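Local coordinates for protein flavin prenyltransferase PAD1, mitochondrial (Aspergillus niger, PDB 6QLG) that probably catalyses metal-independent transfer of a dimethylallyl group to the N5 and C6 atoms of reduced FMN, making the prenylated flavin cofactor used by ferulic acid decarboxylase, at residues B[79-82]-B[83-87]; B[146-149]-B[150-153]; B[172-175]-B[176-180]. All coordinates share one frame; numbering follows the deposited sequence.

In the fold
All three contacts are local, each in the last turns of a helix around a parallel sheet with strand order 3-2-1-4-5-6, so none encloses a long loop, and they run in series without nesting or crossing. Contact 1 closes helix 76-85, which follows strand 69-74. Contact 2 closes helix 141-151 just before strand 155-160, and contact 3 closes helix 167-178 before strand 182-183. Contacts 2 and 3 have centres about 13 Å apart and touch where Leu150 CD2 lies 3.8 Å from Ala179 O. Contact 1 lies on the opposite side of the chain's centre, its centre about 29 Å from each of theirs. Contacts 1 and 3 both touch a second subunit, contacts 2 and 3 a third.

Contact 1 of 3, residues B[79-82]-B[83-87]; sequences EATI and KYETD
The C-terminal end of helix 76-85, beside the FMN site, closes here with a threonine folded back onto the last turn: Thr86 grips the carbonyl of Ile82 twice. Its hydroxyl OG1 donates to Ile82 O at 2.7 Å, while its backbone N reaches Ile82 O at 3.1 Å, and the two donors arrive from opposite faces of the carbonyl plane. With chi1 at 83°, OG1 is held between the backbone N and the carbonyl carbon of Thr86, which turns it back toward the helix. OG1 also bonds Tyr88 N, so one hydroxyl links the last turn to the chain beyond it. Thr86 is the first residue to leave helical backbone angles.

One residue back along the helix, the i, i+4 pair Thr81 and Glu85 run side by side, pointing the same way. The methyl CG2 of Thr81 lies against the carboxylate, 3.4 Å from Glu85 OE1. The polar ends of the pair are engaged elsewhere, the Thr81 hydroxyl with Trp77 O and Glu85 OE1 with Gly52 N, in the loop that leads into helix 53-65 next to the FMN-binding residues Gly49 and Thr51. The ring of Tyr84 makes a cation-pi contact with Lys193 of a second subunit.

Glu79 and the exposed Lys83 do not meet directly, their charged atoms OE2 and NZ being 5.2 Å apart. A single water bridges them, donating to Glu79 OE2 at 2.8 Å and accepting from Lys83 NZ at 2.8 Å.

Contact 2 of 3, residues B[146-149]-B[150-153]; sequences ADVM and LKER. With DMA (dimethylallyl diphosphate), chain P.
Lys151 reaches past Val148 because its chi1 of 88° sets CG between the backbone N and the carbonyl carbon, and a bend at chi4 (97°) then turns NZ toward the diphosphate. Glu152 kinks at chi2 (-66°), bringing its carboxylate round to the same ammonium. Both chains lie alongside Val148 and point the same way: Lys151 CE packs 4.0 Å from Val148 CG2, and Glu152 CG lies 4.0 Å from Val148 CG1. The valine methyls thus flank the aliphatic parts of the two charged residues.

At the polar ends, Lys151 NZ donates to Glu152 OE2 at 3.1 Å, a salt bridge that meets the oxygen nearly along its C-O axis. The same ammonium bonds O2A of dimethylallyl diphosphate at 2.8 Å, on the phosphate next to the prenyl oxygen. Lys151 NZ also forms a salt bridge with Glu162 OE1 and a hydrogen bond to Thr163 O, both of a third subunit, and Glu152 OE2 is also paired with Arg207 of a fourth subunit. The diphosphate site is therefore assembled from several chains.

Along the backbone, Glu152 N bonds Val148 O at 2.9 Å in the last regular turn of helix 141-151. The helix then ends in a Schellman motif: Arg153 has positive phi, and its N returns to Leu150 O at 3.2 Å. The Arg153 guanidinium folds back, NH1 donating to Lys151 O at 3.0 Å with the acceptor close to the guanidinium plane; NH1 also meets Leu165 O of the third subunit.

The bond to Glu152 helps fix the position of Lys151 NZ beside O2A of the bound dimethylallyl diphosphate, so that one ammonium is shared between a phosphate oxygen and acidic partners of its own and another chain.

Contact 3 of 3, residues B[172-175]-B[176-180]; sequences NMLE and VTRAG
Leu174, Glu175 and Arg178 are among the residues that bury the most surface in the last turns of helix 167-178, with Val176 close to them. Leu174 and Arg178 cross at an angle, the branched end of the leucine covering one face of the guanidinium. CD2 of Leu174 sits 3.5 Å from the plane of the Arg178 guanidinium, displaced toward its rim, and approaches Arg178 NH1 to 3.7 Å; CD1 lies 3.7 Å from Arg178 NE. The leucine gets there with CG anti to its backbone nitrogen (chi1 173°), while the arginine stays extended from CG to NE. NE then forms a salt bridge with Glu167 of a second subunit, so the leucine packs on a group engaged across the interface.

Glu175 uses its backbone for this contact, its O accepting from Ala179 N at 3.1 Å. Its carboxylate is taken elsewhere, OE1 accepting a hydrogen bond from His134 on helix 127-135.

Thr177 turns its hydroxyl onto the helix, OG1 donating to Met173 O at 2.8 Å. Thr177 N binds the same oxygen at 3.0 Å from the opposite face of the carbonyl plane, giving Met173 O two donors. In Val176, chi1 of 84° puts CG1 3.2 Å from Asn172 O, and the side chain packs between helix 127-135 and strand 182-183.

At the end of the helix, Gly180 N returns to Thr177 O at 2.9 Å. Gly180 has a phi of 124°, a value that a residue with a CB tolerates poorly, and the turn is a Schellman motif that releases the chain from the helix of a beta-alpha-beta unit into strand 182-183.

Contact 1 of 3, residues B[79-82]-B[83-87]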
loop_
_atom_site.group_PDB
_atom_site.type_symbol
_atom_site.label_atom_id
_atom_site.label_comp_id
_atom_site.label_asym_id
_atom_site.label_seq_id
_atom_site.Cartn_x
_atom_site.Cartn_y
_atom_site.Cartn_z
ATOM N N GLU B 79 37.104 -6.615 -10.797
ATOM C CA GLU B 79 38.465 -6.860 -11.265
ATOM C C GLU B 79 38.481 -7.201 -12.749
ATOM O O GLU B 79 39.355 -6.738 -13.490
ATOM C CB GLU B 79 39.109 -7.978 -10.445
ATOM C CG GLU B 79 39.228 -7.652 -8.962
ATOM C CD GLU B 79 40.100 -8.638 -8.209
ATOM O OE1 GLU B 79 40.287 -8.451 -6.989
ATOM O OE2 GLU B 79 40.599 -9.598 -8.834
ATOM N N ALA B 80 37.510 -7.999 -13.204
ATOM C CA ALA B 80 37.423 -8.314 -14.626
ATOM C C ALA B 80 37.141 -7.064 -15.449
ATOM O O ALA B 80 37.720 -6.876 -16.526
ATOM C CB ALA B 80 36.343 -9.369 -14.864
ATOM N N THR B 81 36.257 -6.195 -14.953
ATOM C CA THR B 81 35.906 -4.986 -15.692
ATOM C C THR B 81 37.078 -4.013 -15.744
ATOM O O THR B 81 37.324 -3.384 -16.780
ATOM C CB THR B 81 34.675 -4.333 -15.058
ATOM O OG1 THR B 81 33.535 -5.179 -15.250
ATOM C CG2 THR B 81 34.396 -2.982 -15.690
ATOM N N ILE B 82 37.815 -3.881 -14.637
ATOM C CA ILE B 82 39.011 -3.040 -14.621
ATOM C C ILE B 82 39.983 -3.480 -15.709
ATOM O O ILE B 82 40.482 -2.665 -16.494
ATOM C CB ILE B 82 39.675 -3.079 -13.233
ATOM C CG1 ILE B 82 38.835 -2.322 -12.204
ATOM C CG2 ILE B 82 41.096 -2.525 -13.300
ATOM C CD1 ILE B 82 39.266 -2.572 -10.775
ATOM N N LYS B 83 40.260 -4.785 -15.769
ATOM C CA LYS B 83 41.202 -5.309 -16.755
ATOM C C LYS B 83 40.733 -5.037 -18.178
ATOM O O LYS B 83 41.539 -4.700 -19.051
ATOM C CB LYS B 83 41.391 -6.811 -16.552
ATOM C CG LYS B 83 42.270 -7.197 -15.380
ATOM C CD LYS B 83 42.291 -8.710 -15.226
ATOM C CE LYS B 83 42.904 -9.130 -13.905
ATOM N NZ LYS B 83 42.529 -10.529 -13.554
ATOM N N TYR B 84 39.431 -5.183 -18.432
ATOM C CA TYR B 84 38.928 -5.110 -19.800
ATOM C C TYR B 84 38.755 -3.673 -20.276
ATOM O O TYR B 84 39.009 -3.373 -21.446
ATOM C CB TYR B 84 37.601 -5.858 -19.908
ATOM C CG TYR B 84 37.068 -5.936 -21.320
ATOM C CD1 TYR B 84 37.602 -6.834 -22.235
ATOM C CD2 TYR B 84 36.035 -5.109 -21.740
ATOM C CE1 TYR B 84 37.119 -6.913 -23.525
ATOM C CE2 TYR B 84 35.546 -5.177 -23.031
ATOM C CZ TYR B 84 36.092 -6.081 -23.920
ATOM O OH TYR B 84 35.610 -6.156 -25.205
ATOM N N GLU B 85 38.320 -2.778 -19.390
ATOM C CA GLU B 85 37.925 -1.433 -19.786
ATOM C C GLU B 85 39.025 -0.400 -19.632
ATOM O O GLU B 85 38.933 0.673 -20.237
ATOM C CB GLU B 85 36.721 -0.969 -18.960
ATOM C CG GLU B 85 35.462 -1.731 -19.241
ATOM C CD GLU B 85 34.265 -1.124 -18.557
ATOM O OE1 GLU B 85 34.444 -0.226 -17.706
ATOM O OE2 GLU B 85 33.143 -1.558 -18.871
ATOM N N THR B 86 40.038 -0.678 -18.819
ATOM C CA THR B 86 41.060 0.298 -18.482
ATOM C C THR B 86 42.435 -0.287 -18.762
ATOM O O THR B 86 42.589 -1.480 -19.037
ATOM C CB THR B 86 40.962 0.724 -17.010
ATOM O OG1 THR B 86 41.646 -0.234 -16.191
ATOM C CG2 THR B 86 39.504 0.807 -16.565
ATOM N N ASP B 87 43.442 0.578 -18.693
ATOM C CA ASP B 87 44.833 0.151 -18.735
ATOM C C ASP B 87 45.367 -0.205 -17.358
ATOM O O ASP B 87 46.546 -0.549 -17.230
ATOM C CB ASP B 87 45.700 1.242 -19.368
ATOM C CG ASP B 87 45.280 1.563 -20.787
ATOM O OD1 ASP B 87 45.165 0.620 -21.598
ATOM O OD2 ASP B 87 45.055 2.755 -21.087
HETATM O O HOH W 1 42.472 -9.873 -10.837
#

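Contact 2 of 3, residues B[146-149]-B[150-153]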
loop_
_atom_site.group_PDB
_atom_site.type_symbol
_atom_site.label_atom_id
_atom_site.label_comp_id
_atom_site.label_asym_id
_atom_site.label_seq_id
_atom_site.Cartn_x
_atom_site.Cartn_y
_atom_site.Cartn_z
ATOM N N ALA B 146 27.777 -1.908 3.313
ATOM C CA ALA B 146 26.673 -1.007 2.993
ATOM C C ALA B 146 25.502 -1.215 3.944
ATOM O O ALA B 146 24.895 -0.245 4.417
ATOM C CB ALA B 146 26.227 -1.211 1.546
ATOM N N ASP B 147 25.166 -2.477 4.228
ATOM C CA ASP B 147 24.125 -2.779 5.206
ATOM C C ASP B 147 24.440 -2.140 6.553
ATOM O O ASP B 147 23.544 -1.634 7.239
ATOM C CB ASP B 147 23.976 -4.296 5.344
ATOM C CG ASP B 147 22.726 -4.703 6.104
ATOM O OD1 ASP B 147 21.612 -4.518 5.568
ATOM O OD2 ASP B 147 22.860 -5.222 7.232
ATOM N N VAL B 148 25.719 -2.138 6.937
ATOM C CA VAL B 148 26.128 -1.531 8.198
ATOM C C VAL B 148 26.033 -0.009 8.126
ATOM O O VAL B 148 25.584 0.641 9.077
ATOM C CB VAL B 148 27.547 -1.999 8.566
ATOM C CG1 VAL B 148 28.107 -1.162 9.699
ATOM C CG2 VAL B 148 27.531 -3.472 8.944
ATOM N N MET B 149 26.451 0.583 7.001
ATOM C CA MET B 149 26.325 2.030 6.836
ATOM C C MET B 149 24.878 2.482 7.003
ATOM O O MET B 149 24.609 3.509 7.638
ATOM C CB MET B 149 26.854 2.460 5.466
ATOM C CG MET B 149 28.330 2.179 5.226
ATOM S SD MET B 149 29.432 3.257 6.164
ATOM C CE MET B 149 31.005 2.441 5.882
ATOM N N LEU B 150 23.932 1.728 6.438
ATOM C CA LEU B 150 22.526 2.103 6.547
ATOM C C LEU B 150 22.042 2.024 7.991
ATOM O O LEU B 150 21.325 2.916 8.457
ATOM C CB LEU B 150 21.672 1.212 5.645
ATOM C CG LEU B 150 21.848 1.418 4.138
ATOM C CD1 LEU B 150 20.985 0.438 3.353
ATOM C CD2 LEU B 150 21.524 2.852 3.755
ATOM N N LYS B 151 22.432 0.976 8.719
ATOM C CA LYS B 151 21.952 0.831 10.089
ATOM C C LYS B 151 22.590 1.855 11.022
ATOM O O LYS B 151 21.954 2.284 11.991
ATOM C CB LYS B 151 22.190 -0.598 10.588
ATOM C CG LYS B 151 23.540 -0.865 11.243
ATOM C CD LYS B 151 23.655 -2.336 11.626
ATOM C CE LYS B 151 25.082 -2.732 11.979
ATOM N NZ LYS B 151 25.320 -2.710 13.447
ATOM N N GLU B 152 23.823 2.273 10.743
ATOM C CA GLU B 152 24.481 3.311 11.527
ATOM C C GLU B 152 24.147 4.716 11.042
ATOM O O GLU B 152 24.680 5.685 11.591
ATOM C CB GLU B 152 26.000 3.107 11.511
ATOM C CG GLU B 152 26.452 1.732 11.993
ATOM C CD GLU B 152 26.149 1.489 13.462
ATOM O OE1 GLU B 152 26.028 2.472 14.224
ATOM O OE2 GLU B 152 26.038 0.310 13.859
ATOM N N ARG B 153 23.286 4.841 10.029
ATOM C CA ARG B 153 22.849 6.136 9.501
ATOM C C ARG B 153 24.023 6.941 8.946
ATOM O O ARG B 153 24.118 8.154 9.146
ATOM C CB ARG B 153 22.084 6.940 10.557
ATOM C CG ARG B 153 20.577 6.688 10.569
ATOM C CD ARG B 153 20.250 5.264 10.997
ATOM N NE ARG B 153 18.826 5.080 11.269
ATOM C CZ ARG B 153 18.284 3.933 11.668
ATOM N NH1 ARG B 153 19.046 2.861 11.844
ATOM N NH2 ARG B 153 16.978 3.857 11.894
HETATM C C1 DMA P . 29.892 -7.024 14.040
HETATM O O1 DMA P . 29.446 -5.714 13.843
HETATM C C2 DMA P . 30.768 -7.438 12.861
HETATM C C3 DMA P . 31.917 -8.040 13.075
HETATM C C4 DMA P . 32.787 -8.448 11.892
HETATM C C5 DMA P . 32.378 -8.326 14.502
HETATM P PA DMA P . 28.015 -5.281 14.535
HETATM O O1A DMA P . 26.907 -6.138 13.968
HETATM O O2A DMA P . 27.731 -3.826 14.246
HETATM O O3A DMA P . 28.116 -5.530 16.162
HETATM P PB DMA P . 27.632 -4.429 17.288
HETATM O O1B DMA P . 26.246 -3.944 16.939
HETATM O O2B DMA P . 28.595 -3.266 17.289
HETATM O O3B DMA P . 27.596 -5.072 18.654
#

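Contact 3 of 3, residues B[172-175]-B[176-180]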
loop_
_atom_site.group_PDB
_atom_site.type_symbol
_atom_site.label_atom_id
_atom_site.label_comp_id
_atom_site.label_asym_id
_atom_site.label_seq_id
_atom_site.Cartn_x
_atom_site.Cartn_y
_atom_site.Cartn_z
ATOM N N ASN B 172 13.938 -1.295 -6.465
ATOM C CA ASN B 172 15.106 -1.389 -5.597
ATOM C C ASN B 172 15.700 -0.012 -5.326
ATOM O O ASN B 172 16.088 0.291 -4.191
ATOM C CB ASN B 172 16.150 -2.315 -6.220
ATOM C CG ASN B 172 15.727 -3.770 -6.189
ATOM O OD1 ASN B 172 14.700 -4.116 -5.604
ATOM N ND2 ASN B 172 16.517 -4.632 -6.822
ATOM N N MET B 173 15.763 0.842 -6.350
ATOM C CA MET B 173 16.310 2.184 -6.169
ATOM C C MET B 173 15.437 3.018 -5.240
ATOM O O MET B 173 15.941 3.671 -4.320
ATOM C CB MET B 173 16.458 2.880 -7.519
ATOM C CG MET B 173 17.602 2.369 -8.376
ATOM S SD MET B 173 17.567 3.121 -10.012
ATOM C CE MET B 173 18.890 2.218 -10.821
ATOM N N LEU B 174 14.123 3.019 -5.478
ATOM C CA LEU B 174 13.222 3.822 -4.656
ATOM C C LEU B 174 13.263 3.373 -3.201
ATOM O O LEU B 174 13.383 4.197 -2.287
ATOM C CB LEU B 174 11.793 3.742 -5.200
ATOM C CG LEU B 174 10.720 4.412 -4.333
ATOM C CD1 LEU B 174 10.949 5.919 -4.252
ATOM C CD2 LEU B 174 9.321 4.106 -4.852
ATOM N N GLU B 175 13.180 2.061 -2.968
ATOM C CA GLU B 175 13.058 1.561 -1.605
ATOM C C GLU B 175 14.380 1.615 -0.846
ATOM O O GLU B 175 14.375 1.833 0.371
ATOM C CB GLU B 175 12.486 0.140 -1.623
ATOM C CG GLU B 175 11.003 0.118 -2.016
ATOM C CD GLU B 175 10.387 -1.272 -2.030
ATOM O OE1 GLU B 175 11.093 -2.257 -1.726
ATOM O OE2 GLU B 175 9.186 -1.378 -2.357
ATOM N N VAL B 176 15.515 1.441 -1.527
ATOM C CA VAL B 176 16.784 1.622 -0.827
ATOM C C VAL B 176 17.034 3.103 -0.561
ATOM O O VAL B 176 17.688 3.460 0.427
ATOM C CB VAL B 176 17.945 0.968 -1.603
ATOM C CG1 VAL B 176 18.481 1.893 -2.692
ATOM C CG2 VAL B 176 19.061 0.562 -0.645
ATOM N N THR B 177 16.514 3.986 -1.420
ATOM C CA THR B 177 16.579 5.419 -1.143
ATOM C C THR B 177 15.838 5.751 0.146
ATOM O O THR B 177 16.346 6.485 1.002
ATOM C CB THR B 177 15.998 6.210 -2.320
ATOM O OG1 THR B 177 16.914 6.185 -3.421
ATOM C CG2 THR B 177 15.722 7.656 -1.924
ATOM N N ARG B 178 14.632 5.201 0.308
ATOM C CA ARG B 178 13.866 5.443 1.525
ATOM C C ARG B 178 14.576 4.885 2.752
ATOM O O ARG B 178 14.443 5.438 3.850
ATOM C CB ARG B 178 12.464 4.848 1.381
ATOM C CG ARG B 178 11.572 5.665 0.447
ATOM C CD ARG B 178 10.324 4.915 0.010
ATOM N NE ARG B 178 9.466 5.760 -0.817
ATOM C CZ ARG B 178 8.390 5.333 -1.470
ATOM N NH1 ARG B 178 8.028 4.060 -1.397
ATOM N NH2 ARG B 178 7.677 6.182 -2.200
ATOM N N ALA B 179 15.353 3.815 2.585
ATOM C CA ALA B 179 16.149 3.278 3.680
ATOM C C ALA B 179 17.384 4.117 3.987
ATOM O O ALA B 179 18.066 3.839 4.980
ATOM C CB ALA B 179 16.570 1.838 3.373
ATOM N N GLY B 180 17.698 5.117 3.166
ATOM C CA GLY B 180 18.772 6.053 3.454
ATOM C C GLY B 180 19.849 6.166 2.392
ATOM O O GLY B 180 20.708 7.054 2.506
#